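Local coordinates for protein PLP-Dependent L-Arginine Hydroxylase MppP (Streptomyces wadayamensis, PDB 5DJ3) that probably hydroxylates L-arginine, using pyridoxal 5'-phosphate held in an aminotransferase fold, at residues H29-L34 / L355-E360; L23-G28 / V331-C336; T189-F194 / T219-P224; S307-V312 / M350-L355. One frame throughout, in Å; residues are numbered along the deposited sequence.

Contact 1. Residues H29-L34 / L355-E360; sequences HARQAL and LSRSTE. With 5DK ((E)-N~2~-({3-hydroxy-2-methyl-5-[(phosphonooxy)methyl]pyridin-4-yl}methylidene)-D-arginine), chain E.
Ser356 O is gripped from opposite faces of its carbonyl plane, by the backbone of Arg31 across the contact and by the side chain of Arg357. Arg31 N donates to Ser356 O at 3.0 Å, nearly straight. The Arg357 chain bends at chi2 (-67°), bringing NH1 back to 2.9 Å from Ser356 O, which stays in the guanidinium plane, and adding a weak bond to His29 O. Packing is close here: Ala30 CB meets Ser356 CB at 3.7 Å. Toward solvent the fit relaxes. Exposed Arg31 runs alongside Arg357, its CD 3.8 Å from Arg357 CZ over the guanidinium face, and a water bridges Arg31 O and Ser358 N. Arg357 also binds Asn24 O and Asp27 O, which probably eases the closeness of the two like charges. With an alanine at this position, those carbonyls would probably lose their donor and the loop at 23-28 be freer to shift. Ser356 centres an inverse gamma turn leading toward helix 359-372, and His29 carries the loop to the arginine-aldimine site of this aminotransferase fold.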
# COMPACT_ATOMS: atom_id res chain seq x y z
N HIS A 29 3.24 -15.86 -4.34
CA HIS A 29 4.49 -15.14 -4.45
C HIS A 29 5.67 -16.10 -4.44
O HIS A 29 5.55 -17.26 -4.07
CB HIS A 29 4.61 -14.10 -3.34
CG HIS A 29 3.79 -12.88 -3.60
ND1 HIS A 29 3.53 -11.93 -2.64
CD2 HIS A 29 3.17 -12.46 -4.73
CE1 HIS A 29 2.79 -10.97 -3.17
NE2 HIS A 29 2.55 -11.27 -4.43
N ALA A 30 6.81 -15.59 -4.88
CA ALA A 30 7.97 -16.44 -5.16
C ALA A 30 8.85 -16.59 -3.94
O ALA A 30 9.26 -15.59 -3.34
CB ALA A 30 8.79 -15.88 -6.33
N ARG A 31 9.14 -17.85 -3.61
CA ARG A 31 9.99 -18.21 -2.49
C ARG A 31 11.11 -19.17 -2.88
O ARG A 31 11.74 -19.75 -1.99
CB ARG A 31 9.17 -18.86 -1.37
CG ARG A 31 8.04 -17.99 -0.84
CD ARG A 31 7.30 -18.74 0.27
NE ARG A 31 6.12 -18.02 0.73
CZ ARG A 31 5.48 -18.31 1.87
NH1 ARG A 31 5.92 -19.30 2.66
NH2 ARG A 31 4.40 -17.62 2.21
N GLN A 32 11.38 -19.37 -4.17
CA GLN A 32 12.55 -20.15 -4.54
C GLN A 32 13.82 -19.35 -4.27
O GLN A 32 13.77 -18.14 -4.03
CB GLN A 32 12.53 -20.52 -6.01
CG GLN A 32 12.58 -19.34 -6.96
CD GLN A 32 11.20 -18.80 -7.25
OE1 GLN A 32 10.29 -18.91 -6.44
NE2 GLN A 32 11.03 -18.22 -8.41
N ALA A 33 14.96 -20.05 -4.32
CA ALA A 33 16.23 -19.38 -4.05
C ALA A 33 16.51 -18.32 -5.10
O ALA A 33 16.08 -18.41 -6.25
CB ALA A 33 17.40 -20.40 -4.02
N LEU A 34 17.28 -17.31 -4.70
CA LEU A 34 17.82 -16.36 -5.67
C LEU A 34 18.78 -17.05 -6.62
O LEU A 34 19.56 -17.92 -6.23
CB LEU A 34 18.55 -15.23 -4.93
CG LEU A 34 17.63 -14.31 -4.14
CD1 LEU A 34 18.42 -13.39 -3.24
CD2 LEU A 34 16.79 -13.49 -5.09
N LEU A 355 4.02 -22.95 -7.52
CA LEU A 355 5.22 -23.49 -8.15
C LEU A 355 6.47 -22.64 -7.93
O LEU A 355 7.59 -23.13 -8.14
CB LEU A 355 5.00 -23.65 -9.65
CG LEU A 355 3.82 -24.50 -10.09
CD1 LEU A 355 3.85 -24.64 -11.62
CD2 LEU A 355 3.80 -25.85 -9.42
N SER A 356 6.31 -21.37 -7.56
CA SER A 356 7.45 -20.53 -7.22
C SER A 356 8.00 -20.94 -5.86
O SER A 356 7.84 -20.23 -4.85
CB SER A 356 7.07 -19.05 -7.23
OG SER A 356 6.76 -18.62 -8.54
N ARG A 357 8.69 -22.08 -5.85
CA ARG A 357 9.16 -22.74 -4.64
C ARG A 357 10.42 -23.51 -5.00
O ARG A 357 10.56 -23.98 -6.14
CB ARG A 357 8.14 -23.74 -4.07
CG ARG A 357 6.86 -23.10 -3.61
CD ARG A 357 7.15 -22.25 -2.42
NE ARG A 357 5.94 -21.83 -1.76
CZ ARG A 357 5.17 -20.82 -2.16
NH1 ARG A 357 5.46 -20.13 -3.25
NH2 ARG A 357 4.10 -20.51 -1.46
N SER A 358 11.31 -23.67 -4.03
CA SER A 358 12.41 -24.58 -4.22
C SER A 358 11.85 -25.96 -4.50
O SER A 358 10.86 -26.39 -3.91
CB SER A 358 13.33 -24.58 -3.01
OG SER A 358 13.91 -23.31 -2.91
N THR A 359 12.49 -26.65 -5.44
CA THR A 359 11.96 -27.90 -5.95
C THR A 359 11.83 -28.96 -4.85
O THR A 359 10.83 -29.68 -4.79
CB THR A 359 12.86 -28.35 -7.09
OG1 THR A 359 12.82 -27.33 -8.10
CG2 THR A 359 12.43 -29.70 -7.67
N GLU A 360 12.82 -29.07 -3.98
CA GLU A 360 12.77 -30.11 -2.95
C GLU A 360 11.59 -29.94 -2.00
O GLU A 360 10.85 -30.92 -1.79
CB GLU A 360 14.09 -30.15 -2.17
CG GLU A 360 15.22 -30.89 -2.86
CD GLU A 360 16.25 -31.46 -1.87
OE1 GLU A 360 16.09 -31.28 -0.63
OE2 GLU A 360 17.22 -32.11 -2.33
C2 5DK E . -3.65 -10.69 -9.39
C3 5DK E . -3.24 -11.52 -8.36
C4 5DK E . -2.90 -10.98 -7.11
C5 5DK E . -3.03 -9.60 -6.98
C6 5DK E . -3.44 -8.83 -8.06
CB 5DK E . -1.01 -13.22 -4.07
O3 5DK E . -3.18 -12.88 -8.62
O1P 5DK E . 0.91 -8.05 -4.45
O2P 5DK E . -1.26 -6.94 -3.95
O3P 5DK E . -0.83 -9.17 -3.07
O4P 5DK E . -1.28 -8.96 -5.58
N 5DK E . -2.24 -13.04 -6.14
P 5DK E . -0.58 -8.28 -4.27
C2A 5DK E . -4.02 -11.35 -10.72
C4A 5DK E . -2.43 -11.82 -5.89
C5A 5DK E . -2.67 -8.93 -5.65
N1 5DK E . -3.74 -9.37 -9.22
CA 5DK E . -2.18 -13.78 -4.89
C 5DK E . -1.95 -15.28 -5.13
O 5DK E . -2.11 -15.81 -6.24
CG 5DK E . -1.33 -13.12 -2.56
CD 5DK E . -0.53 -11.95 -1.93
NE 5DK E . 0.79 -12.44 -1.49
CZ 5DK E . 1.59 -11.66 -0.55
NH1 5DK E . 1.38 -10.22 -0.38
NH2 5DK E . 2.50 -12.24 0.11
OXT 5DK E . -1.61 -16.07 -4.22
O HOH W 1 10.84 -22.44 -1.56

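Contact 2. Residues L23-G28 / V331-C336; sequences LNIADG and VFALPC. With 5DK ((E)-N~2~-({3-hydroxy-2-methyl-5-[(phosphonooxy)methyl]pyridin-4-yl}methylidene)-D-arginine), chain E.
Two backbone hydrogen bonds join 23-28 to 331-336: Ile25 N to Phe332 O at 2.9 Å, and Phe332 N to Leu23 O at 3.1 Å, the latter nearly straight at 166°. They flank the single bridge between Asn24 and Phe332, with the two segments running in almost the same direction. Asn24 folds its amide forward, OD1 accepting from Ala26 N at 2.8 Å in an Asx turn. Beyond the pairing, Asp27 OD1 accepts from NE of the bound arginine moiety at 2.9 Å, and Gly28 N donates to its OXT at 2.8 Å. Around this polar framework the contact is apolar. Ile25 CG1 sits between the backbone N and carbonyl carbon (chi1 48°), which brings CD1 to Val331 CG1, 3.8 Å away, and to Ala333 CB. Leu23 CD1 touches Val331 CG2, while Ala26 CB rests against Leu334 CG at 4.0 Å. Segment 23-28 thus offers a carboxylate to the guanidinium end and an N-H to the carboxylate end, complementary chemistry consistent with recognition of an arginine substrate.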
# COMPACT_ATOMS: atom_id res chain seq x y z
N LEU A 23 6.18 -26.43 4.80
CA LEU A 23 5.90 -26.76 3.40
C LEU A 23 4.70 -25.95 2.85
O LEU A 23 3.58 -26.44 2.76
CB LEU A 23 5.63 -28.25 3.24
CG LEU A 23 6.81 -29.16 3.60
CD1 LEU A 23 6.27 -30.46 4.05
CD2 LEU A 23 7.70 -29.37 2.40
N ASN A 24 4.97 -24.70 2.51
CA ASN A 24 3.96 -23.78 2.03
C ASN A 24 3.96 -23.85 0.51
O ASN A 24 4.95 -23.47 -0.12
CB ASN A 24 4.25 -22.36 2.49
CG ASN A 24 3.19 -21.38 2.04
OD1 ASN A 24 2.80 -21.36 0.86
ND2 ASN A 24 2.67 -20.60 2.99
N ILE A 25 2.86 -24.32 -0.05
CA ILE A 25 2.62 -24.29 -1.49
C ILE A 25 1.30 -23.56 -1.75
O ILE A 25 0.52 -23.95 -2.62
CB ILE A 25 2.60 -25.71 -2.07
CG1 ILE A 25 1.72 -26.62 -1.22
CG2 ILE A 25 4.00 -26.27 -2.13
CD1 ILE A 25 1.40 -27.94 -1.87
N ALA A 26 1.03 -22.49 -1.01
CA ALA A 26 -0.24 -21.80 -1.08
C ALA A 26 -0.07 -20.44 -1.77
O ALA A 26 -0.48 -20.28 -2.92
CB ALA A 26 -0.84 -21.59 0.31
N ASP A 27 0.50 -19.48 -1.06
CA ASP A 27 0.74 -18.14 -1.57
C ASP A 27 1.41 -18.16 -2.95
O ASP A 27 2.39 -18.87 -3.18
CB ASP A 27 1.62 -17.42 -0.55
CG ASP A 27 2.02 -16.08 -0.98
OD1 ASP A 27 1.13 -15.29 -1.37
OD2 ASP A 27 3.23 -15.82 -0.94
N GLY A 28 0.90 -17.33 -3.87
CA GLY A 28 1.45 -17.27 -5.22
C GLY A 28 2.83 -16.65 -5.32
O GLY A 28 3.54 -16.90 -6.30
N VAL A 331 1.51 -29.44 5.36
CA VAL A 331 1.52 -28.95 3.98
C VAL A 331 0.31 -28.04 3.78
O VAL A 331 -0.82 -28.43 4.08
CB VAL A 331 1.53 -30.11 2.97
CG1 VAL A 331 1.44 -29.58 1.56
CG2 VAL A 331 2.80 -30.91 3.16
N PHE A 332 0.56 -26.83 3.28
CA PHE A 332 -0.46 -25.79 3.14
C PHE A 332 -0.61 -25.45 1.66
O PHE A 332 0.25 -24.77 1.08
CB PHE A 332 -0.10 -24.54 3.95
CG PHE A 332 0.03 -24.78 5.44
CD1 PHE A 332 -1.08 -24.71 6.27
CD2 PHE A 332 1.27 -25.03 6.01
CE1 PHE A 332 -0.96 -24.92 7.64
CE2 PHE A 332 1.40 -25.23 7.37
CZ PHE A 332 0.28 -25.18 8.19
N ALA A 333 -1.68 -25.95 1.06
CA ALA A 333 -2.10 -25.56 -0.27
C ALA A 333 -3.30 -24.61 -0.15
O ALA A 333 -3.60 -24.12 0.94
CB ALA A 333 -2.40 -26.80 -1.11
N LEU A 334 -4.00 -24.37 -1.26
CA LEU A 334 -5.15 -23.46 -1.32
C LEU A 334 -6.34 -24.17 -1.94
O LEU A 334 -6.23 -24.67 -3.07
CB LEU A 334 -4.87 -22.22 -2.16
CG LEU A 334 -4.28 -20.92 -1.64
CD1 LEU A 334 -4.49 -19.82 -2.77
CD2 LEU A 334 -4.90 -20.51 -0.33
N PRO A 335 -7.49 -24.21 -1.29
CA PRO A 335 -8.69 -24.66 -1.98
C PRO A 335 -9.15 -23.63 -3.00
O PRO A 335 -8.90 -22.44 -2.87
CB PRO A 335 -9.71 -24.84 -0.85
CG PRO A 335 -9.22 -24.00 0.22
CD PRO A 335 -7.75 -23.89 0.12
N CYS A 336 -9.81 -24.12 -4.03
CA CYS A 336 -10.10 -23.27 -5.18
C CYS A 336 -11.45 -22.55 -5.10
O CYS A 336 -11.68 -21.66 -5.93
CB CYS A 336 -10.01 -24.12 -6.43
SG CYS A 336 -8.34 -24.07 -7.08
C2 5DK E . -3.65 -10.69 -9.39
C3 5DK E . -3.24 -11.52 -8.36
C4 5DK E . -2.90 -10.98 -7.11
C5 5DK E . -3.03 -9.60 -6.98
C6 5DK E . -3.44 -8.83 -8.06
CB 5DK E . -1.01 -13.22 -4.07
O3 5DK E . -3.18 -12.88 -8.62
O1P 5DK E . 0.91 -8.05 -4.45
O2P 5DK E . -1.26 -6.94 -3.95
O3P 5DK E . -0.83 -9.17 -3.07
O4P 5DK E . -1.28 -8.96 -5.58
N 5DK E . -2.24 -13.04 -6.14
P 5DK E . -0.58 -8.28 -4.27
C2A 5DK E . -4.02 -11.35 -10.72
C4A 5DK E . -2.43 -11.82 -5.89
C5A 5DK E . -2.67 -8.93 -5.65
N1 5DK E . -3.74 -9.37 -9.22
CA 5DK E . -2.18 -13.78 -4.89
C 5DK E . -1.95 -15.28 -5.13
O 5DK E . -2.11 -15.81 -6.24
CG 5DK E . -1.33 -13.12 -2.56
CD 5DK E . -0.53 -11.95 -1.93
NE 5DK E . 0.79 -12.44 -1.49
CZ 5DK E . 1.59 -11.66 -0.55
NH1 5DK E . 1.38 -10.22 -0.38
NH2 5DK E . 2.50 -12.24 0.11
OXT 5DK E . -1.61 -16.07 -4.22

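Contact 3. Residues T189-F194 / T219-P224; sequences TSFRGF and TGKLWP. With 5DK ((E)-N~2~-({3-hydroxy-2-methyl-5-[(phosphonooxy)methyl]pyridin-4-yl}methylidene)-D-arginine), chain E.
This is a buried, largely apolar contact between two loops that follow strands 184-188 and 212-218 at the cofactor site, with Lys221 packed against both phenylalanines and reaching on to the aldimine. Lys221 CG lies over one face of the Phe191 ring, toward its rim, in a CH-pi contact 4.2 Å from the centroid. The edge of that ring faces the cofactor, CE1 standing 3.2 Å from O3 of 5DK. Phe194 is held differently: Leu222 CD2 sits squarely over its centre, 3.8 Å from the centroid and 9° off the normal, while Lys221 O meets the ring edge. Gly193 packs under the same methyl, and a CB there would collide with Leu222 CD2. The lysine chain bends at CB-CG (chi2 41°) and again near its end, bringing NZ within 2.6 Å of O4P of 5DK; NZ also has a salt bridge to Asp218. In this family such a lysine normally carries the internal aldimine, a role Lys221 probably has, though here the imine is with arginine. A water accepts from Lys221 N and lies close to Ser190 O. Replacing Phe191 by an alanine would probably open a gap beside Lys221 CG and the pyridine O3, giving the lysine chain more freedom to turn. Helix 256-292 flanks the pair through Ile281 on Phe194, and the Ser308 loop touches both phenylalanines.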
# COMPACT_ATOMS: atom_id res chain seq x y z
N THR A 189 -2.56 -7.65 -15.26
CA THR A 189 -1.52 -8.38 -15.97
C THR A 189 -0.38 -8.80 -15.05
O THR A 189 0.77 -8.95 -15.48
CB THR A 189 -1.00 -7.54 -17.14
OG1 THR A 189 -0.49 -6.28 -16.66
CG2 THR A 189 -2.11 -7.31 -18.16
N SER A 190 -0.70 -9.03 -13.77
CA SER A 190 0.30 -9.39 -12.78
C SER A 190 1.10 -10.63 -13.18
O SER A 190 2.26 -10.76 -12.78
CB SER A 190 -0.37 -9.58 -11.42
OG SER A 190 -0.99 -10.82 -11.34
N PHE A 191 0.52 -11.56 -13.93
CA PHE A 191 1.22 -12.80 -14.24
C PHE A 191 1.90 -12.75 -15.60
O PHE A 191 2.45 -13.75 -16.07
CB PHE A 191 0.27 -13.97 -14.13
CG PHE A 191 0.06 -14.43 -12.73
CD1 PHE A 191 -0.91 -13.85 -11.94
CD2 PHE A 191 0.87 -15.40 -12.18
CE1 PHE A 191 -1.10 -14.26 -10.64
CE2 PHE A 191 0.71 -15.80 -10.87
CZ PHE A 191 -0.28 -15.24 -10.11
N ARG A 192 1.94 -11.56 -16.19
CA ARG A 192 2.41 -11.40 -17.55
C ARG A 192 3.74 -12.09 -17.76
O ARG A 192 3.94 -12.80 -18.75
CB ARG A 192 2.54 -9.91 -17.88
CG ARG A 192 2.90 -9.69 -19.35
CD ARG A 192 3.35 -8.29 -19.61
NE ARG A 192 2.30 -7.29 -19.45
CZ ARG A 192 1.32 -7.09 -20.31
NH1 ARG A 192 1.19 -7.84 -21.40
NH2 ARG A 192 0.45 -6.10 -20.10
N GLY A 193 4.67 -11.89 -16.83
CA GLY A 193 6.03 -12.27 -17.11
C GLY A 193 6.23 -13.76 -17.23
O GLY A 193 7.23 -14.19 -17.83
N PHE A 194 5.30 -14.55 -16.69
CA PHE A 194 5.49 -16.00 -16.70
C PHE A 194 5.24 -16.64 -18.07
O PHE A 194 5.76 -17.74 -18.30
CB PHE A 194 4.58 -16.66 -15.66
CG PHE A 194 5.07 -16.47 -14.28
CD1 PHE A 194 6.20 -17.14 -13.83
CD2 PHE A 194 4.45 -15.59 -13.43
CE1 PHE A 194 6.67 -16.94 -12.56
CE2 PHE A 194 4.91 -15.40 -12.17
CZ PHE A 194 6.03 -16.07 -11.74
N THR A 219 4.89 -6.16 -10.46
CA THR A 219 6.19 -6.81 -10.40
C THR A 219 6.29 -7.88 -9.32
O THR A 219 7.27 -8.64 -9.31
CB THR A 219 7.31 -5.78 -10.13
OG1 THR A 219 7.24 -5.33 -8.77
CG2 THR A 219 7.20 -4.57 -11.08
N GLY A 220 5.31 -8.01 -8.45
CA GLY A 220 5.52 -8.81 -7.26
C GLY A 220 5.38 -10.33 -7.39
O GLY A 220 5.69 -11.02 -6.42
N LYS A 221 4.93 -10.89 -8.52
CA LYS A 221 4.81 -12.35 -8.61
C LYS A 221 6.01 -13.01 -9.27
O LYS A 221 6.18 -14.22 -9.11
CB LYS A 221 3.57 -12.77 -9.40
CG LYS A 221 2.22 -12.68 -8.67
CD LYS A 221 2.07 -11.46 -7.84
CE LYS A 221 0.66 -11.35 -7.30
NZ LYS A 221 0.20 -9.98 -7.46
N LEU A 222 6.85 -12.25 -9.98
CA LEU A 222 7.87 -12.85 -10.83
C LEU A 222 9.02 -13.43 -10.04
O LEU A 222 9.40 -14.59 -10.23
CB LEU A 222 8.43 -11.83 -11.81
CG LEU A 222 7.83 -11.74 -13.20
CD1 LEU A 222 8.80 -10.90 -14.02
CD2 LEU A 222 7.57 -13.12 -13.83
N TRP A 223 9.63 -12.61 -9.18
CA TRP A 223 10.94 -12.86 -8.62
C TRP A 223 10.84 -12.96 -7.10
O TRP A 223 9.95 -12.35 -6.49
CB TRP A 223 11.90 -11.72 -8.99
CG TRP A 223 12.01 -11.42 -10.45
CD1 TRP A 223 12.40 -12.28 -11.41
CD2 TRP A 223 11.73 -10.17 -11.10
NE1 TRP A 223 12.39 -11.65 -12.63
CE2 TRP A 223 11.99 -10.36 -12.47
CE3 TRP A 223 11.30 -8.91 -10.66
CZ2 TRP A 223 11.83 -9.33 -13.42
CZ3 TRP A 223 11.14 -7.89 -11.61
CH2 TRP A 223 11.40 -8.11 -12.97
N PRO A 224 11.80 -13.72 -6.41
CA PRO A 224 11.70 -13.79 -4.93
C PRO A 224 12.31 -12.57 -4.25
O PRO A 224 13.42 -12.56 -3.74
CB PRO A 224 12.44 -15.09 -4.60
CG PRO A 224 13.41 -15.26 -5.71
CD PRO A 224 12.85 -14.60 -6.94
C2 5DK E . -3.65 -10.69 -9.39
C3 5DK E . -3.24 -11.52 -8.36
C4 5DK E . -2.90 -10.98 -7.11
C5 5DK E . -3.03 -9.60 -6.98
C6 5DK E . -3.44 -8.83 -8.06
CB 5DK E . -1.01 -13.22 -4.07
O3 5DK E . -3.18 -12.88 -8.62
O1P 5DK E . 0.91 -8.05 -4.45
O2P 5DK E . -1.26 -6.94 -3.95
O3P 5DK E . -0.83 -9.17 -3.07
O4P 5DK E . -1.28 -8.96 -5.58
N 5DK E . -2.24 -13.04 -6.14
P 5DK E . -0.58 -8.28 -4.27
C2A 5DK E . -4.02 -11.35 -10.72
C4A 5DK E . -2.43 -11.82 -5.89
C5A 5DK E . -2.67 -8.93 -5.65
N1 5DK E . -3.74 -9.37 -9.22
CA 5DK E . -2.18 -13.78 -4.89
C 5DK E . -1.95 -15.28 -5.13
O 5DK E . -2.11 -15.81 -6.24
CG 5DK E . -1.33 -13.12 -2.56
CD 5DK E . -0.53 -11.95 -1.93
NE 5DK E . 0.79 -12.44 -1.49
CZ 5DK E . 1.59 -11.66 -0.55
NH1 5DK E . 1.38 -10.22 -0.38
NH2 5DK E . 2.50 -12.24 0.11
OXT 5DK E . -1.61 -16.07 -4.22
O HOH W 2 4.21 -10.04 -10.89

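Contact 4. Residues S307-V312 / M350-L355; sequences SSVERV and MVRIAL. With 5DK ((E)-N~2~-({3-hydroxy-2-methyl-5-[(phosphonooxy)methyl]pyridin-4-yl}methylidene)-D-arginine), chain E.
Ile353 N donates to Glu310 O at 2.7 Å, and Glu310 N returns a bond to Ile353 O, making these two a hydrogen-bonded pair; Val312 and Val351 form another. Leu355 N continues the pairing to Ser308 O. On one face of the strands Val312 CG2 meets Ile353 CD1 at 3.5 Å, and the carboxylate of Glu310 turns away to Arg285 and Arg289 of helix 256-292. On the other, Met350 SD lies over the rim of the Arg311 guanidinium, whose NE has a salt bridge to Asp302. Strands 309-312 and 350-354 are antiparallel neighbours in the small sheet of the fold, and they place Arg352, which resembles the carboxylate-binding arginine of the aminotransferase family. Its CG stands anti to the backbone N (chi1 -156°) and the chain bends at chi3, carrying the guanidinium along Val309 to the ligand. Val309 CG1 sits over the centre of one guanidinium face, 3.7 Å from Arg352 CZ. At the edge, in plane, lies the carboxylate carbon of the bound arginine moiety: Arg352 NH1 donates to O of 5DK at 2.7 Å and Arg352 NH2 to OXT at 2.9 Å, a two-pronged, end-on pair of fairly straight hydrogen bonds. Further bonds hold the group in position, NH1 to Asn160 OD1 and NH2 to Ala26 O.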
# COMPACT_ATOMS: atom_id res chain seq x y z
N SER A 307 1.64 -20.43 -15.84
CA SER A 307 1.72 -19.62 -14.63
C SER A 307 2.50 -20.34 -13.54
O SER A 307 2.71 -21.54 -13.57
CB SER A 307 0.34 -19.26 -14.04
OG SER A 307 -0.23 -18.17 -14.72
N SER A 308 2.91 -19.54 -12.57
CA SER A 308 3.59 -19.98 -11.37
C SER A 308 2.67 -20.67 -10.37
O SER A 308 3.13 -21.00 -9.27
CB SER A 308 4.23 -18.76 -10.69
OG SER A 308 3.20 -17.84 -10.22
N VAL A 309 1.38 -20.82 -10.69
CA VAL A 309 0.45 -21.52 -9.83
C VAL A 309 -0.23 -22.54 -10.71
O VAL A 309 -0.29 -22.39 -11.93
CB VAL A 309 -0.59 -20.61 -9.14
CG1 VAL A 309 0.09 -19.53 -8.39
CG2 VAL A 309 -1.60 -20.03 -10.18
N GLU A 310 -0.72 -23.60 -10.08
CA GLU A 310 -1.17 -24.79 -10.78
C GLU A 310 -2.38 -25.36 -10.07
O GLU A 310 -2.32 -25.62 -8.87
CB GLU A 310 -0.06 -25.85 -10.83
CG GLU A 310 -0.46 -27.20 -11.42
CD GLU A 310 -0.55 -27.21 -12.96
OE1 GLU A 310 -0.52 -26.14 -13.61
OE2 GLU A 310 -0.64 -28.31 -13.53
N ARG A 311 -3.46 -25.58 -10.81
CA ARG A 311 -4.66 -26.22 -10.29
C ARG A 311 -4.57 -27.73 -10.44
O ARG A 311 -4.10 -28.25 -11.45
CB ARG A 311 -5.91 -25.72 -11.02
CG ARG A 311 -6.20 -24.23 -10.86
CD ARG A 311 -7.64 -23.89 -11.13
NE ARG A 311 -7.98 -24.10 -12.52
CZ ARG A 311 -9.21 -23.97 -13.01
NH1 ARG A 311 -10.20 -23.60 -12.24
NH2 ARG A 311 -9.42 -24.19 -14.30
N VAL A 312 -5.05 -28.43 -9.42
CA VAL A 312 -5.19 -29.88 -9.43
C VAL A 312 -6.64 -30.20 -9.11
O VAL A 312 -7.18 -29.69 -8.12
CB VAL A 312 -4.25 -30.55 -8.42
CG1 VAL A 312 -4.36 -32.05 -8.53
CG2 VAL A 312 -2.83 -30.13 -8.66
N MET A 350 -11.10 -28.79 -6.47
CA MET A 350 -9.75 -28.42 -6.91
C MET A 350 -8.98 -27.75 -5.78
O MET A 350 -9.56 -27.04 -4.96
CB MET A 350 -9.78 -27.44 -8.12
CG MET A 350 -10.34 -28.04 -9.41
SD MET A 350 -10.37 -26.84 -10.79
CE MET A 350 -11.65 -25.75 -10.22
N VAL A 351 -7.66 -27.96 -5.78
CA VAL A 351 -6.75 -27.11 -5.02
C VAL A 351 -5.78 -26.44 -5.99
O VAL A 351 -5.63 -26.86 -7.15
CB VAL A 351 -5.99 -27.87 -3.91
CG1 VAL A 351 -6.96 -28.39 -2.90
CG2 VAL A 351 -5.16 -29.02 -4.47
N ARG A 352 -5.14 -25.38 -5.50
CA ARG A 352 -4.07 -24.66 -6.19
C ARG A 352 -2.73 -24.90 -5.47
O ARG A 352 -2.66 -24.88 -4.24
CB ARG A 352 -4.36 -23.15 -6.25
CG ARG A 352 -3.67 -22.45 -7.37
CD ARG A 352 -3.84 -20.92 -7.27
NE ARG A 352 -2.98 -20.42 -6.19
CZ ARG A 352 -2.69 -19.15 -5.98
NH1 ARG A 352 -3.17 -18.19 -6.78
NH2 ARG A 352 -1.88 -18.85 -4.97
N ILE A 353 -1.69 -25.09 -6.26
CA ILE A 353 -0.34 -25.33 -5.77
C ILE A 353 0.56 -24.21 -6.29
O ILE A 353 0.49 -23.87 -7.48
CB ILE A 353 0.18 -26.71 -6.21
CG1 ILE A 353 -0.69 -27.81 -5.60
CG2 ILE A 353 1.64 -26.92 -5.78
CD1 ILE A 353 -0.45 -29.13 -6.24
N ALA A 354 1.34 -23.60 -5.39
CA ALA A 354 2.35 -22.62 -5.79
C ALA A 354 3.60 -23.32 -6.30
O ALA A 354 4.20 -24.15 -5.61
CB ALA A 354 2.70 -21.72 -4.61
N LEU A 355 4.02 -22.95 -7.52
CA LEU A 355 5.22 -23.49 -8.15
C LEU A 355 6.47 -22.64 -7.93
O LEU A 355 7.59 -23.13 -8.14
CB LEU A 355 5.00 -23.65 -9.65
CG LEU A 355 3.82 -24.50 -10.09
CD1 LEU A 355 3.85 -24.64 -11.62
CD2 LEU A 355 3.80 -25.85 -9.42
C2 5DK E . -3.65 -10.69 -9.39
C3 5DK E . -3.24 -11.52 -8.36
C4 5DK E . -2.90 -10.98 -7.11
C5 5DK E . -3.03 -9.60 -6.98
C6 5DK E . -3.44 -8.83 -8.06
CB 5DK E . -1.01 -13.22 -4.07
O3 5DK E . -3.18 -12.88 -8.62
O1P 5DK E . 0.91 -8.05 -4.45
O2P 5DK E . -1.26 -6.94 -3.95
O3P 5DK E . -0.83 -9.17 -3.07
O4P 5DK E . -1.28 -8.96 -5.58
N 5DK E . -2.24 -13.04 -6.14
P 5DK E . -0.58 -8.28 -4.27
C2A 5DK E . -4.02 -11.35 -10.72
C4A 5DK E . -2.43 -11.82 -5.89
C5A 5DK E . -2.67 -8.93 -5.65
N1 5DK E . -3.74 -9.37 -9.22
CA 5DK E . -2.18 -13.78 -4.89
C 5DK E . -1.95 -15.28 -5.13
O 5DK E . -2.11 -15.81 -6.24
CG 5DK E . -1.33 -13.12 -2.56
CD 5DK E . -0.53 -11.95 -1.93
NE 5DK E . 0.79 -12.44 -1.49
CZ 5DK E . 1.59 -11.66 -0.55
NH1 5DK E . 1.38 -10.22 -0.38
NH2 5DK E . 2.50 -12.24 0.11
OXT 5DK E . -1.61 -16.07 -4.22

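Overall arrangement
All four contacts touch the arginine aldimine. Contacts 2 and 4 have centres 8 Å apart and share the antiparallel sheet in which strands 334-335 and 350-354 are neighbours, with segment 23-28 laid beside it. Contact 1, about 13 Å from the centres of the other three, shares Leu355 with contact 4 and leads from strand 350-354 to helix 359-372. Contact 3 belongs to loops of the seven-stranded sheet; it meets contact 4 through Ser308 and contact 1 through His29. Along the chain, contact 3 closes before contact 4 opens, and both lie within the span of contact 1; contact 2 encloses contact 3 and crosses contacts 1 and 4. Ligand binding thus draws on both sheets and the N-terminal loop.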